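Local coordinates for protein mannitol dehydrogenase (Helicobacter pylori, PDB 3TWO) that probably interconverts cinnamyl alcohols and their aldehydes, with zinc bound to the protein and NADP(H) as the cofactor, at residues K321-D324 with T325-N329; V137-E140 with N141-I144; P273-S276 with V277-I281; H223-D227 with P228-K232; K249-L252 with K253-T256. All blocks are in the same frame, centred on the assembly; numbering follows the deposited sequence.

Overall arrangement
From the N terminus, all five contacts lie in series: each is local, closing at most a turn, and none nests in or crosses another. Contact 2 (137-144) comes first, at the turn following strand 135-139 of the GroES-like part. Contact 4 (223-232) then follows an outermost strand of the parallel Rossmann-type sheet, contact 5 (249-256) ends a helix of the same half, and contact 3 (273-281) turns a strand into a helix at the subunit interface. Contact 5 packs against both contact 4 and contact 3, their centres about 12 Å away in each case, whereas the centre of contact 2 is 40 to 42 Å from theirs. The chain finally reaches contact 1 (321-329), within a beta-alpha-beta unit whose strands belong to the mixed sheet.

Contact 1. Residues K321-D324 with T325-N329; sequences KDID and TAYHN
Ile323 and Tyr327 lie side by side on a first helical turn, and their apolar contact illustrates how residues four apart share one flank of a helix. The methyl CG2 of Ile323 sits over one face of the tyrosine ring, 3.7 Å from Tyr327 CE1; the line from CG2 to the ring centroid, 4.1 Å long, leans 28° from the ring normal, a CH-pi contact. CG2 stands anti to the Ile323 backbone N and beside the carbonyl carbon, on the side of the following turn, where it meets the ring.

Backbone hydrogen bonds form the second group. Ala326 N donates to Asp322 O at 2.9 Å, Tyr327 N to Ile323 O at 2.9 Å and His328 N to Asp324 O at 3.0 Å, all close to straight.

Polar side-chain ends find partners beyond the two segments: Asp324 OD1 accepts from Phe17 N, Asp322 OD2 from Leu319 N, and Tyr327 OH pairs with Tyr132 OH. These i to i+4 bonds of the backbone belong to the first turns of helix 323-331, the crossover helix between parallel strands 315-318 and 338-342.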
loop_
_atom_site.group_PDB
_atom_site.type_symbol
_atom_site.label_atom_id
_atom_site.label_comp_id
_atom_site.label_asym_id
_atom_site.label_seq_id
_atom_site.Cartn_x
_atom_site.Cartn_y
_atom_site.Cartn_z
ATOM N N LYS B 321 17.456 -35.854 -8.732
ATOM C CA LYS B 321 18.100 -36.305 -7.501
ATOM C C LYS B 321 18.851 -35.161 -6.821
ATOM O O LYS B 321 19.340 -35.333 -5.735
ATOM C CB LYS B 321 19.077 -37.455 -7.801
ATOM C CG LYS B 321 20.369 -36.915 -8.324
ATOM C CD LYS B 321 21.252 -37.933 -9.043
ATOM C CE LYS B 321 22.480 -37.201 -9.523
ATOM N NZ LYS B 321 23.608 -38.111 -9.866
ATOM N N ASP B 322 19.003 -34.004 -7.444
ATOM C CA ASP B 322 19.759 -32.917 -6.771
ATOM C C ASP B 322 18.808 -31.995 -6.052
ATOM O O ASP B 322 19.240 -30.984 -5.486
ATOM C CB ASP B 322 20.553 -32.062 -7.803
ATOM C CG ASP B 322 21.598 -32.871 -8.597
ATOM O OD1 ASP B 322 22.546 -33.432 -7.962
ATOM O OD2 ASP B 322 21.502 -32.926 -9.864
ATOM N N ILE B 323 17.498 -32.277 -6.094
ATOM C CA ILE B 323 16.511 -31.296 -5.599
ATOM C C ILE B 323 16.783 -30.856 -4.143
ATOM O O ILE B 323 16.732 -29.635 -3.827
ATOM C CB ILE B 323 15.015 -31.821 -5.727
ATOM C CG1 ILE B 323 14.583 -31.915 -7.194
ATOM C CG2 ILE B 323 14.051 -30.895 -5.055
ATOM C CD1 ILE B 323 13.431 -32.875 -7.469
ATOM N N ASP B 324 17.056 -31.828 -3.271
ATOM C CA ASP B 324 17.352 -31.543 -1.905
ATOM C C ASP B 324 18.563 -30.654 -1.737
ATOM O O ASP B 324 18.521 -29.746 -0.945
ATOM C CB ASP B 324 17.502 -32.826 -1.106
ATOM C CG ASP B 324 16.136 -33.450 -0.807
ATOM O OD1 ASP B 324 15.864 -34.562 -1.205
ATOM O OD2 ASP B 324 15.324 -32.780 -0.202
ATOM N N THR B 325 19.622 -30.909 -2.497
ATOM C CA THR B 325 20.752 -30.007 -2.541
ATOM C C THR B 325 20.407 -28.611 -3.019
ATOM O O THR B 325 20.776 -27.645 -2.387
ATOM C CB THR B 325 21.876 -30.642 -3.380
ATOM O OG1 THR B 325 22.271 -31.824 -2.666
ATOM C CG2 THR B 325 23.084 -29.640 -3.518
ATOM N N ALA B 326 19.650 -28.487 -4.103
ATOM C CA ALA B 326 19.183 -27.161 -4.576
ATOM C C ALA B 326 18.436 -26.387 -3.448
ATOM O O ALA B 326 18.734 -25.209 -3.209
ATOM C CB ALA B 326 18.293 -27.290 -5.810
ATOM N N TYR B 327 17.481 -27.052 -2.774
ATOM C CA TYR B 327 16.674 -26.422 -1.709
ATOM C C TYR B 327 17.596 -26.000 -0.535
ATOM O O TYR B 327 17.463 -24.924 0.010
ATOM C CB TYR B 327 15.635 -27.421 -1.172
ATOM C CG TYR B 327 14.334 -27.570 -1.954
ATOM C CD1 TYR B 327 14.282 -27.370 -3.343
ATOM C CD2 TYR B 327 13.131 -27.877 -1.269
ATOM C CE1 TYR B 327 13.075 -27.489 -4.040
ATOM C CE2 TYR B 327 11.917 -28.006 -1.958
ATOM C CZ TYR B 327 11.916 -27.841 -3.338
ATOM O OH TYR B 327 10.750 -27.956 -4.005
ATOM N N HIS B 328 18.523 -26.852 -0.150
ATOM C CA HIS B 328 19.502 -26.443 0.853
ATOM C C HIS B 328 20.194 -25.125 0.423
ATOM O O HIS B 328 20.230 -24.144 1.172
ATOM C CB HIS B 328 20.594 -27.510 1.050
ATOM C CG HIS B 328 21.712 -27.035 1.923
ATOM N ND1 HIS B 328 21.600 -26.997 3.297
ATOM C CD2 HIS B 328 22.922 -26.494 1.631
ATOM C CE1 HIS B 328 22.703 -26.484 3.821
ATOM N NE2 HIS B 328 23.528 -26.181 2.834
ATOM N N ASN B 329 20.721 -25.118 -0.801
ATOM C CA ASN B 329 21.495 -23.979 -1.296
ATOM C C ASN B 329 20.659 -22.739 -1.302
ATOM O O ASN B 329 21.116 -21.681 -0.878
ATOM C CB ASN B 329 21.995 -24.289 -2.680
ATOM C CG ASN B 329 23.205 -25.188 -2.645
ATOM O OD1 ASN B 329 23.767 -25.408 -1.587
ATOM N ND2 ASN B 329 23.650 -25.659 -3.808
#

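Contact 2. Residues V137-E140 with N141-I144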
loop_
_atom_site.group_PDB
_atom_site.type_symbol
_atom_site.label_atom_id
_atom_site.label_comp_id
_atom_site.label_asym_id
_atom_site.label_seq_id
_atom_site.Cartn_x
_atom_site.Cartn_y
_atom_site.Cartn_z
ATOM N N VAL B 137 -1.040 -33.016 -17.543
ATOM C CA VAL B 137 -2.253 -32.926 -18.391
ATOM C C VAL B 137 -2.929 -31.585 -18.087
ATOM O O VAL B 137 -3.331 -31.370 -16.949
ATOM C CB VAL B 137 -3.266 -34.126 -18.115
ATOM C CG1 VAL B 137 -4.490 -34.061 -19.035
ATOM C CG2 VAL B 137 -2.571 -35.474 -18.282
ATOM N N VAL B 138 -3.029 -30.690 -19.071
ATOM C CA VAL B 138 -3.497 -29.331 -18.842
ATOM C C VAL B 138 -4.593 -28.928 -19.842
ATOM O O VAL B 138 -4.446 -29.190 -21.050
ATOM C CB VAL B 138 -2.317 -28.316 -18.940
ATOM C CG1 VAL B 138 -2.792 -26.916 -18.587
ATOM C CG2 VAL B 138 -1.164 -28.723 -18.021
ATOM N N ASP B 139 -5.687 -28.317 -19.332
ATOM C CA ASP B 139 -6.717 -27.683 -20.196
ATOM C C ASP B 139 -5.995 -26.692 -21.164
ATOM O O ASP B 139 -5.120 -25.924 -20.718
ATOM C CB ASP B 139 -7.743 -26.932 -19.350
ATOM C CG ASP B 139 -8.857 -26.281 -20.200
ATOM O OD1 ASP B 139 -8.564 -25.310 -20.895
ATOM O OD2 ASP B 139 -10.025 -26.746 -20.189
ATOM N N GLU B 140 -6.330 -26.751 -22.451
ATOM C CA GLU B 140 -5.583 -25.993 -23.487
ATOM C C GLU B 140 -5.511 -24.481 -23.310
ATOM O O GLU B 140 -4.601 -23.848 -23.889
ATOM C CB GLU B 140 -6.105 -26.283 -24.907
ATOM C CG GLU B 140 -7.596 -26.091 -25.048
ATOM C CD GLU B 140 -8.035 -25.897 -26.480
ATOM O OE1 GLU B 140 -9.248 -25.619 -26.682
ATOM O OE2 GLU B 140 -7.178 -26.006 -27.388
ATOM N N ASN B 141 -6.448 -23.917 -22.537
ATOM C CA ASN B 141 -6.502 -22.451 -22.280
ATOM C C ASN B 141 -5.529 -21.944 -21.236
ATOM O O ASN B 141 -5.518 -20.761 -20.947
ATOM C CB ASN B 141 -7.919 -22.005 -21.945
ATOM C CG ASN B 141 -8.873 -22.375 -23.056
ATOM O OD1 ASN B 141 -8.956 -21.688 -24.063
ATOM N ND2 ASN B 141 -9.532 -23.540 -22.919
ATOM N N TYR B 142 -4.749 -22.877 -20.668
ATOM C CA TYR B 142 -3.748 -22.621 -19.613
ATOM C C TYR B 142 -2.357 -23.057 -20.081
ATOM O O TYR B 142 -1.425 -23.191 -19.279
ATOM C CB TYR B 142 -4.172 -23.360 -18.316
ATOM C CG TYR B 142 -5.511 -22.857 -17.903
ATOM C CD1 TYR B 142 -6.693 -23.405 -18.460
ATOM C CD2 TYR B 142 -5.623 -21.732 -17.063
ATOM C CE1 TYR B 142 -7.939 -22.890 -18.155
ATOM C CE2 TYR B 142 -6.932 -21.217 -16.733
ATOM C CZ TYR B 142 -8.054 -21.814 -17.280
ATOM O OH TYR B 142 -9.321 -21.364 -16.968
ATOM N N VAL B 143 -2.204 -23.255 -21.384
ATOM C CA VAL B 143 -0.918 -23.686 -21.939
ATOM C C VAL B 143 -0.257 -22.532 -22.738
ATOM O O VAL B 143 -0.900 -21.880 -23.577
ATOM C CB VAL B 143 -1.110 -24.967 -22.807
ATOM C CG1 VAL B 143 0.219 -25.384 -23.475
ATOM C CG2 VAL B 143 -1.681 -26.119 -21.938
ATOM N N ILE B 144 1.020 -22.278 -22.513
ATOM C CA ILE B 144 1.673 -21.168 -23.195
ATOM C C ILE B 144 2.367 -21.708 -24.452
ATOM O O ILE B 144 3.047 -22.735 -24.377
ATOM C CB ILE B 144 2.717 -20.495 -22.215
ATOM C CG1 ILE B 144 1.994 -20.121 -20.873
ATOM C CG2 ILE B 144 3.555 -19.358 -22.924
ATOM C CD1 ILE B 144 0.679 -19.324 -21.056
#
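Asp139 OD1 receives two hydrogen bonds from Asn141, one from the backbone and one from the side chain. Asn141 N reaches it from the anti side at 3.0 Å, whereas Asn141 ND2 donates to the syn lone pair of the same oxygen at 2.9 Å, with the oxygen near the amide plane. The carboxylate can swing over the turn because CG stands anti to the Asp139 backbone N (chi1 -179°). The same oxygen also borders the edge of the Tyr142 ring, 3.6 Å from CD1, with carboxylate and ring planes steeply inclined.

Around this polar centre the turn is closed by Tyr142 N, which donates to Asp139 O at 3.1 Å from above the carbonyl plane. On the apolar flank, Val138 CG1 meets Val143 CG2 at 3.6 Å and Tyr142 CB at 3.8 Å.

Further out, Glu140 OE2 accepts from Lys78 N and Lys79 N, while Tyr142 OH is hydrogen-bonded to Ser94 OG. The Tyr142 side chain, its nearest atom about 7 Å from a bound zinc ion, packs on Asn93 and Lys96.

Asp139 thus makes an Asx turn within a beta turn just after strand 135-139. Two donors on one oxygen should favour the ionised carboxylate and restrain both Asn141 and the aspartate's own rotation.

Contact 3. Residues P273-S276 with V277-I281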
loop_
_atom_site.group_PDB
_atom_site.type_symbol
_atom_site.label_atom_id
_atom_site.label_comp_id
_atom_site.label_asym_id
_atom_site.label_seq_id
_atom_site.Cartn_x
_atom_site.Cartn_y
_atom_site.Cartn_z
ATOM N N PRO B 273 6.497 -9.569 6.803
ATOM C CA PRO B 273 6.369 -8.215 7.408
ATOM C C PRO B 273 5.009 -7.621 7.149
ATOM O O PRO B 273 4.334 -8.040 6.213
ATOM C CB PRO B 273 7.463 -7.415 6.721
ATOM C CG PRO B 273 7.660 -8.112 5.398
ATOM C CD PRO B 273 7.464 -9.600 5.692
ATOM N N VAL B 274 4.590 -6.702 7.999
ATOM C CA VAL B 274 3.379 -5.958 7.757
ATOM C C VAL B 274 3.659 -4.414 7.721
ATOM O O VAL B 274 4.761 -3.937 8.111
ATOM C CB VAL B 274 2.366 -6.261 8.886
ATOM C CG1 VAL B 274 2.215 -7.854 9.156
ATOM C CG2 VAL B 274 2.759 -5.546 10.187
ATOM N N LEU B 275 2.668 -3.631 7.279
ATOM C CA LEU B 275 2.719 -2.202 7.434
ATOM C C LEU B 275 1.425 -1.784 8.120
ATOM O O LEU B 275 0.364 -2.238 7.740
ATOM C CB LEU B 275 2.857 -1.540 6.047
ATOM C CG LEU B 275 4.252 -1.581 5.384
ATOM C CD1 LEU B 275 4.141 -1.272 3.875
ATOM C CD2 LEU B 275 5.261 -0.613 6.104
ATOM N N SER B 276 1.517 -0.961 9.148
ATOM C CA SER B 276 0.341 -0.422 9.808
ATOM C C SER B 276 -0.081 0.907 9.197
ATOM O O SER B 276 0.711 1.552 8.482
ATOM C CB SER B 276 0.621 -0.196 11.307
ATOM O OG SER B 276 1.197 1.072 11.498
ATOM N N VAL B 277 -1.284 1.358 9.525
ATOM C CA VAL B 277 -1.705 2.727 9.155
ATOM C C VAL B 277 -0.671 3.836 9.536
ATOM O O VAL B 277 -0.441 4.785 8.756
ATOM C CB VAL B 277 -3.191 3.120 9.677
ATOM C CG1 VAL B 277 -4.190 2.161 9.137
ATOM C CG2 VAL B 277 -3.303 3.138 11.221
ATOM N N PHE B 278 -0.059 3.708 10.714
ATOM C CA PHE B 278 0.959 4.679 11.185
ATOM C C PHE B 278 2.161 4.675 10.259
ATOM O O PHE B 278 2.654 5.720 9.955
ATOM C CB PHE B 278 1.358 4.393 12.655
ATOM C CG PHE B 278 0.288 4.779 13.639
ATOM C CD1 PHE B 278 -0.885 3.984 13.786
ATOM C CD2 PHE B 278 0.411 5.959 14.384
ATOM C CE1 PHE B 278 -1.910 4.366 14.700
ATOM C CE2 PHE B 278 -0.586 6.360 15.296
ATOM C CZ PHE B 278 -1.764 5.574 15.467
ATOM N N ASP B 279 2.599 3.498 9.796
ATOM C CA ASP B 279 3.693 3.419 8.852
ATOM C C ASP B 279 3.368 4.098 7.540
ATOM O O ASP B 279 4.234 4.831 7.023
ATOM C CB ASP B 279 4.096 1.980 8.541
ATOM C CG ASP B 279 4.447 1.176 9.803
ATOM O OD1 ASP B 279 4.970 1.771 10.754
ATOM O OD2 ASP B 279 4.209 -0.049 9.844
ATOM N N PHE B 280 2.161 3.862 6.984
ATOM C CA PHE B 280 1.809 4.521 5.714
ATOM C C PHE B 280 1.767 6.047 5.828
ATOM O O PHE B 280 2.280 6.742 4.963
ATOM C CB PHE B 280 0.487 4.036 5.157
ATOM C CG PHE B 280 0.577 2.696 4.494
ATOM C CD1 PHE B 280 0.114 1.536 5.138
ATOM C CD2 PHE B 280 1.106 2.574 3.224
ATOM C CE1 PHE B 280 0.188 0.268 4.465
ATOM C CE2 PHE B 280 1.177 1.308 2.578
ATOM C CZ PHE B 280 0.717 0.178 3.202
ATOM N N ILE B 281 1.184 6.550 6.909
ATOM C CA ILE B 281 1.011 7.977 7.081
ATOM C C ILE B 281 2.359 8.635 7.366
ATOM O O ILE B 281 2.643 9.740 6.852
ATOM C CB ILE B 281 -0.055 8.260 8.161
ATOM C CG1 ILE B 281 -1.438 7.957 7.531
ATOM C CG2 ILE B 281 0.008 9.718 8.702
ATOM C CD1 ILE B 281 -2.520 7.661 8.512
HETATM O O HOH W 1 5.987 -1.775 10.552
#
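Ser276 and Asp279 exchange hydrogen bonds in a capping box, a textbook way to begin a helix, here where strand 274-276 passes without a break in the chain into helix 277-282. The stronger arm is Ser276 N to Asp279 OD2, 2.9 Å and nearly straight at 170°, with the donor above the carboxylate plane. In return Asp279 N donates to Ser276 OG at 3.3 Å. That hydroxyl oxygen lies between the Ser276 backbone N and carbonyl carbon (chi1 87°), which brings it to the amides of Phe278 and Asp279; the bond from Phe278 N is weak. Phe280 N then closes the first turn on Ser276 O at 3.1 Å. A water donates to Asp279 OD2 at 2.6 Å and makes a weak link to Val274 O, so this carboxylate oxygen has a second donor.

Packing surrounds the cap. Lys249 of helix 248-252 lies along Leu275 and Asp279, and Phe280 and Leu275 both rest on Val288. Val274 to Ser276 pair antiparallel with a strand of the second subunit, carrying the sheet across the interface, where Phe278 meets Trp53 of that subunit edge-to-face and Phe280 packs on its counterpart. Within the turn, the Leu275 and Phe280 side chains cross at about a right angle: Leu275 CB lies 3.6 Å from Phe280 CE1, and Leu275 CD1 is 3.8 Å from Phe280 CZ.

Contact 4. Residues H223-D227 with P228-K232; sequences HFYTD and PKQCK
Asp227 OD1 is gripped twice by Lys229, once by its main chain and once by its ammonium group. Lys229 N takes the anti lone pair at 2.9 Å with a bond angle of 170°, and Lys229 NZ, on the syn side, forms a salt bridge modelled at 2.5 Å, a length too short to be taken at face value. To bring NZ back to a residue only two positions earlier, the lysine chain bends at chi2, chi3 and chi4 and curls round OD1.

A second polar pair ties Gln230 to Thr226. Gln230 OE1 accepts from Thr226 N at 2.7 Å, and NE2 of the same amide donates to Thr226 OG1 at 2.8 Å, with the oxygen near the amide plane. Both ends of the amide are therefore used, which fixes which way round it sits.

The bond to Lys229 N defines an Asx turn, and Gln230 N to Asp227 O at 3.0 Å completes a reverse turn leading through 3-10 segment 228-230. This is how the chain leaves strand 223-225, an outermost strand of the parallel Rossmann-type sheet. Pro228, whose side chain is about 7 Å from the bound NADPH, packs on Asp250 and Tyr251 of helix 248-252.

Tyr225 supplies the apolar side, its ring also meeting Phe206. Cys231 CB stands over one face, offset toward the rim and 3.6 Å from Tyr225 CE1, while Cys231 SG approaches obliquely, 4.8 Å from the ring centroid.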
loop_
_atom_site.group_PDB
_atom_site.type_symbol
_atom_site.label_atom_id
_atom_site.label_comp_id
_atom_site.label_asym_id
_atom_site.label_seq_id
_atom_site.Cartn_x
_atom_site.Cartn_y
_atom_site.Cartn_z
ATOM N N HIS B 223 23.668 0.536 -9.479
ATOM C CA HIS B 223 24.070 0.560 -8.062
ATOM C C HIS B 223 23.779 -0.777 -7.431
ATOM O O HIS B 223 22.736 -1.407 -7.710
ATOM C CB HIS B 223 23.355 1.640 -7.235
ATOM C CG HIS B 223 23.455 3.021 -7.803
ATOM N ND1 HIS B 223 22.463 3.571 -8.589
ATOM C CD2 HIS B 223 24.421 3.960 -7.704
ATOM C CE1 HIS B 223 22.816 4.786 -8.959
ATOM N NE2 HIS B 223 23.993 5.050 -8.422
ATOM N N PHE B 224 24.717 -1.221 -6.598
ATOM C CA PHE B 224 24.572 -2.483 -5.917
ATOM C C PHE B 224 24.666 -2.181 -4.435
ATOM O O PHE B 224 25.646 -1.630 -4.015
ATOM C CB PHE B 224 25.699 -3.459 -6.299
ATOM C CG PHE B 224 25.420 -4.871 -5.882
ATOM C CD1 PHE B 224 24.759 -5.760 -6.749
ATOM C CD2 PHE B 224 25.780 -5.318 -4.629
ATOM C CE1 PHE B 224 24.487 -7.028 -6.380
ATOM C CE2 PHE B 224 25.494 -6.642 -4.270
ATOM C CZ PHE B 224 24.838 -7.480 -5.131
ATOM N N TYR B 225 23.658 -2.553 -3.648
ATOM C CA TYR B 225 23.738 -2.355 -2.189
ATOM C C TYR B 225 23.633 -3.661 -1.429
ATOM O O TYR B 225 23.005 -4.625 -1.913
ATOM C CB TYR B 225 22.601 -1.470 -1.762
ATOM C CG TYR B 225 22.582 -0.134 -2.488
ATOM C CD1 TYR B 225 21.490 0.192 -3.340
ATOM C CD2 TYR B 225 23.643 0.787 -2.350
ATOM C CE1 TYR B 225 21.442 1.394 -3.994
ATOM C CE2 TYR B 225 23.597 2.028 -2.992
ATOM C CZ TYR B 225 22.466 2.318 -3.800
ATOM O OH TYR B 225 22.358 3.479 -4.481
ATOM N N THR B 226 24.269 -3.718 -0.262
ATOM C CA THR B 226 24.114 -4.898 0.612
ATOM C C THR B 226 23.213 -4.552 1.827
ATOM O O THR B 226 23.021 -5.371 2.723
ATOM C CB THR B 226 25.478 -5.441 1.082
ATOM O OG1 THR B 226 26.228 -4.372 1.658
ATOM C CG2 THR B 226 26.286 -6.062 -0.109
ATOM N N ASP B 227 22.642 -3.356 1.836
ATOM C CA ASP B 227 21.743 -2.982 2.907
ATOM C C ASP B 227 20.965 -1.832 2.360
ATOM O O ASP B 227 21.562 -0.926 1.734
ATOM C CB ASP B 227 22.541 -2.475 4.093
ATOM C CG ASP B 227 21.700 -2.334 5.369
ATOM O OD1 ASP B 227 20.758 -1.553 5.420
ATOM O OD2 ASP B 227 22.024 -3.007 6.347
ATOM N N PRO B 228 19.641 -1.829 2.586
ATOM C CA PRO B 228 18.869 -0.696 2.061
ATOM C C PRO B 228 19.343 0.649 2.573
ATOM O O PRO B 228 19.167 1.645 1.878
ATOM C CB PRO B 228 17.412 -0.988 2.494
ATOM C CG PRO B 228 17.491 -2.078 3.489
ATOM C CD PRO B 228 18.786 -2.843 3.242
ATOM N N LYS B 229 19.981 0.709 3.743
ATOM C CA LYS B 229 20.360 2.014 4.312
ATOM C C LYS B 229 21.462 2.678 3.509
ATOM O O LYS B 229 21.704 3.859 3.681
ATOM C CB LYS B 229 20.876 1.850 5.722
ATOM C CG LYS B 229 19.817 2.119 6.698
ATOM C CD LYS B 229 19.618 0.940 7.660
ATOM C CE LYS B 229 18.660 -0.086 7.082
ATOM N NZ LYS B 229 19.174 -1.423 7.405
ATOM N N GLN B 230 22.168 1.882 2.701
ATOM C CA GLN B 230 23.236 2.431 1.842
ATOM C C GLN B 230 22.656 3.225 0.672
ATOM O O GLN B 230 23.365 3.957 0.002
ATOM C CB GLN B 230 24.179 1.344 1.331
ATOM C CG GLN B 230 24.700 0.384 2.392
ATOM C CD GLN B 230 25.204 -0.922 1.811
ATOM O OE1 GLN B 230 24.993 -1.227 0.635
ATOM N NE2 GLN B 230 25.808 -1.742 2.648
ATOM N N CYS B 231 21.375 3.098 0.392
ATOM C CA CYS B 231 20.876 3.804 -0.782
ATOM C C CYS B 231 20.552 5.239 -0.411
ATOM O O CYS B 231 19.710 5.490 0.403
ATOM C CB CYS B 231 19.654 3.087 -1.383
ATOM S SG CYS B 231 18.792 4.033 -2.679
ATOM N N LYS B 232 21.235 6.193 -1.020
ATOM C CA LYS B 232 21.079 7.563 -0.596
ATOM C C LYS B 232 20.194 8.374 -1.546
ATOM O O LYS B 232 20.177 9.584 -1.488
ATOM C CB LYS B 232 22.471 8.172 -0.373
ATOM C CG LYS B 232 23.186 7.432 0.762
ATOM C CD LYS B 232 22.631 7.990 2.111
ATOM C CE LYS B 232 22.592 6.974 3.292
ATOM N NZ LYS B 232 23.727 6.031 3.341
#

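Contact 5. Residues K249-L252 with K253-T256; sequences KDYL and KLLT
Leu252 and Leu255 meet through their CD1 methyls, 4.1 Å apart, on the buried side of a helix end; Lys253, between them in sequence, belongs to the exposed side. The tight part is mostly backbone. Lys253 N donates to Lys249 O at 3.0 Å, an ordinary helical bond, but the next two bonds reach back only three residues: Leu254 N to Tyr251 O at 2.9 Å and Leu255 N to Leu252 O at 3.2 Å. In both, the donor stands well above the carbonyl plane, as the helix gives way to a type I turn over Leu252 to Leu255.

Leu254 and Tyr251 run side by side, with Leu254 CD1 4.1 Å from Tyr251 CD2. Strands 235-240 and 259-263 back these leucines: Leu254 and Leu255 rest on Ile238, and Leu252 and Leu255 on Leu261. The Tyr251 ring meets Phe206 edge-to-face, about 5 Å from the bound NADPH.

On the exposed side, Lys253 folds back over the helix end. Its CG lies between its backbone N and carbonyl carbon (chi1 64°), which sets Lys253 CG against Lys249 O (3.1 Å) and Asp250 O; the far end is more loosely placed. NZ stops 4.4 Å from Asp250 OD1, beyond a salt bridge, while Lys249 NZ has its own salt bridge to Asp247. A positive charge curled over a helix C-terminus would be expected to interact favourably with the carbonyl ends and, through space, with Asp250.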
loop_
_atom_site.group_PDB
_atom_site.type_symbol
_atom_site.label_atom_id
_atom_site.label_comp_id
_atom_site.label_asym_id
_atom_site.label_seq_id
_atom_site.Cartn_x
_atom_site.Cartn_y
_atom_site.Cartn_z
ATOM N N LYS B 249 9.385 -1.080 5.996
ATOM C CA LYS B 249 9.674 0.362 6.072
ATOM C C LYS B 249 11.007 0.750 5.484
ATOM O O LYS B 249 11.132 1.833 4.946
ATOM C CB LYS B 249 9.586 0.957 7.501
ATOM C CG LYS B 249 8.157 0.883 8.069
ATOM C CD LYS B 249 8.086 1.360 9.561
ATOM C CE LYS B 249 9.092 0.681 10.488
ATOM N NZ LYS B 249 8.660 -0.763 10.765
ATOM N N ASP B 250 11.996 -0.142 5.587
ATOM C CA ASP B 250 13.352 0.132 5.101
ATOM C C ASP B 250 13.342 0.382 3.606
ATOM O O ASP B 250 14.202 1.098 3.134
ATOM C CB ASP B 250 14.258 -1.069 5.377
ATOM C CG ASP B 250 14.611 -1.183 6.814
ATOM O OD1 ASP B 250 14.621 -0.169 7.535
ATOM O OD2 ASP B 250 14.902 -2.302 7.215
ATOM N N TYR B 251 12.420 -0.264 2.889
ATOM C CA TYR B 251 12.194 -0.035 1.427
ATOM C C TYR B 251 11.225 1.076 1.115
ATOM O O TYR B 251 11.492 1.860 0.211
ATOM C CB TYR B 251 11.792 -1.306 0.677
ATOM C CG TYR B 251 12.997 -2.235 0.654
ATOM C CD1 TYR B 251 13.147 -3.266 1.614
ATOM C CD2 TYR B 251 14.062 -2.002 -0.257
ATOM C CE1 TYR B 251 14.321 -4.092 1.619
ATOM C CE2 TYR B 251 15.251 -2.807 -0.256
ATOM C CZ TYR B 251 15.350 -3.850 0.651
ATOM O OH TYR B 251 16.523 -4.602 0.638
ATOM N N LEU B 252 10.103 1.134 1.840
ATOM C CA LEU B 252 9.092 2.139 1.561
ATOM C C LEU B 252 9.691 3.537 1.715
ATOM O O LEU B 252 9.456 4.412 0.897
ATOM C CB LEU B 252 7.837 1.941 2.455
ATOM C CG LEU B 252 6.685 2.958 2.358
ATOM C CD1 LEU B 252 6.046 2.944 0.940
ATOM C CD2 LEU B 252 5.590 2.691 3.368
ATOM N N LYS B 253 10.499 3.745 2.738
ATOM C CA LYS B 253 11.147 5.041 2.907
ATOM C C LYS B 253 12.084 5.408 1.725
ATOM O O LYS B 253 12.426 6.555 1.593
ATOM C CB LYS B 253 11.949 5.118 4.199
ATOM C CG LYS B 253 13.120 4.129 4.220
ATOM C CD LYS B 253 14.372 4.768 4.796
ATOM C CE LYS B 253 14.387 4.909 6.306
ATOM N NZ LYS B 253 13.411 3.998 6.947
ATOM N N LEU B 254 12.508 4.465 0.884
ATOM C CA LEU B 254 13.419 4.830 -0.233
ATOM C C LEU B 254 12.689 5.500 -1.409
ATOM O O LEU B 254 13.336 6.027 -2.341
ATOM C CB LEU B 254 14.174 3.579 -0.768
ATOM C CG LEU B 254 15.167 2.969 0.247
ATOM C CD1 LEU B 254 15.782 1.698 -0.284
ATOM C CD2 LEU B 254 16.221 4.008 0.705
ATOM N N LEU B 255 11.352 5.420 -1.409
ATOM C CA LEU B 255 10.585 5.850 -2.583
ATOM C C LEU B 255 10.419 7.358 -2.628
ATOM O O LEU B 255 10.225 8.053 -1.595
ATOM C CB LEU B 255 9.193 5.255 -2.581
ATOM C CG LEU B 255 8.995 3.759 -2.847
ATOM C CD1 LEU B 255 7.464 3.519 -2.870
ATOM C CD2 LEU B 255 9.683 3.398 -4.255
ATOM N N THR B 256 10.426 7.851 -3.849
ATOM C CA THR B 256 10.103 9.238 -4.039
ATOM C C THR B 256 8.580 9.467 -3.865
ATOM O O THR B 256 7.793 8.484 -3.783
ATOM C CB THR B 256 10.587 9.677 -5.418
ATOM O OG1 THR B 256 10.582 11.090 -5.441
ATOM C CG2 THR B 256 9.696 9.084 -6.521
#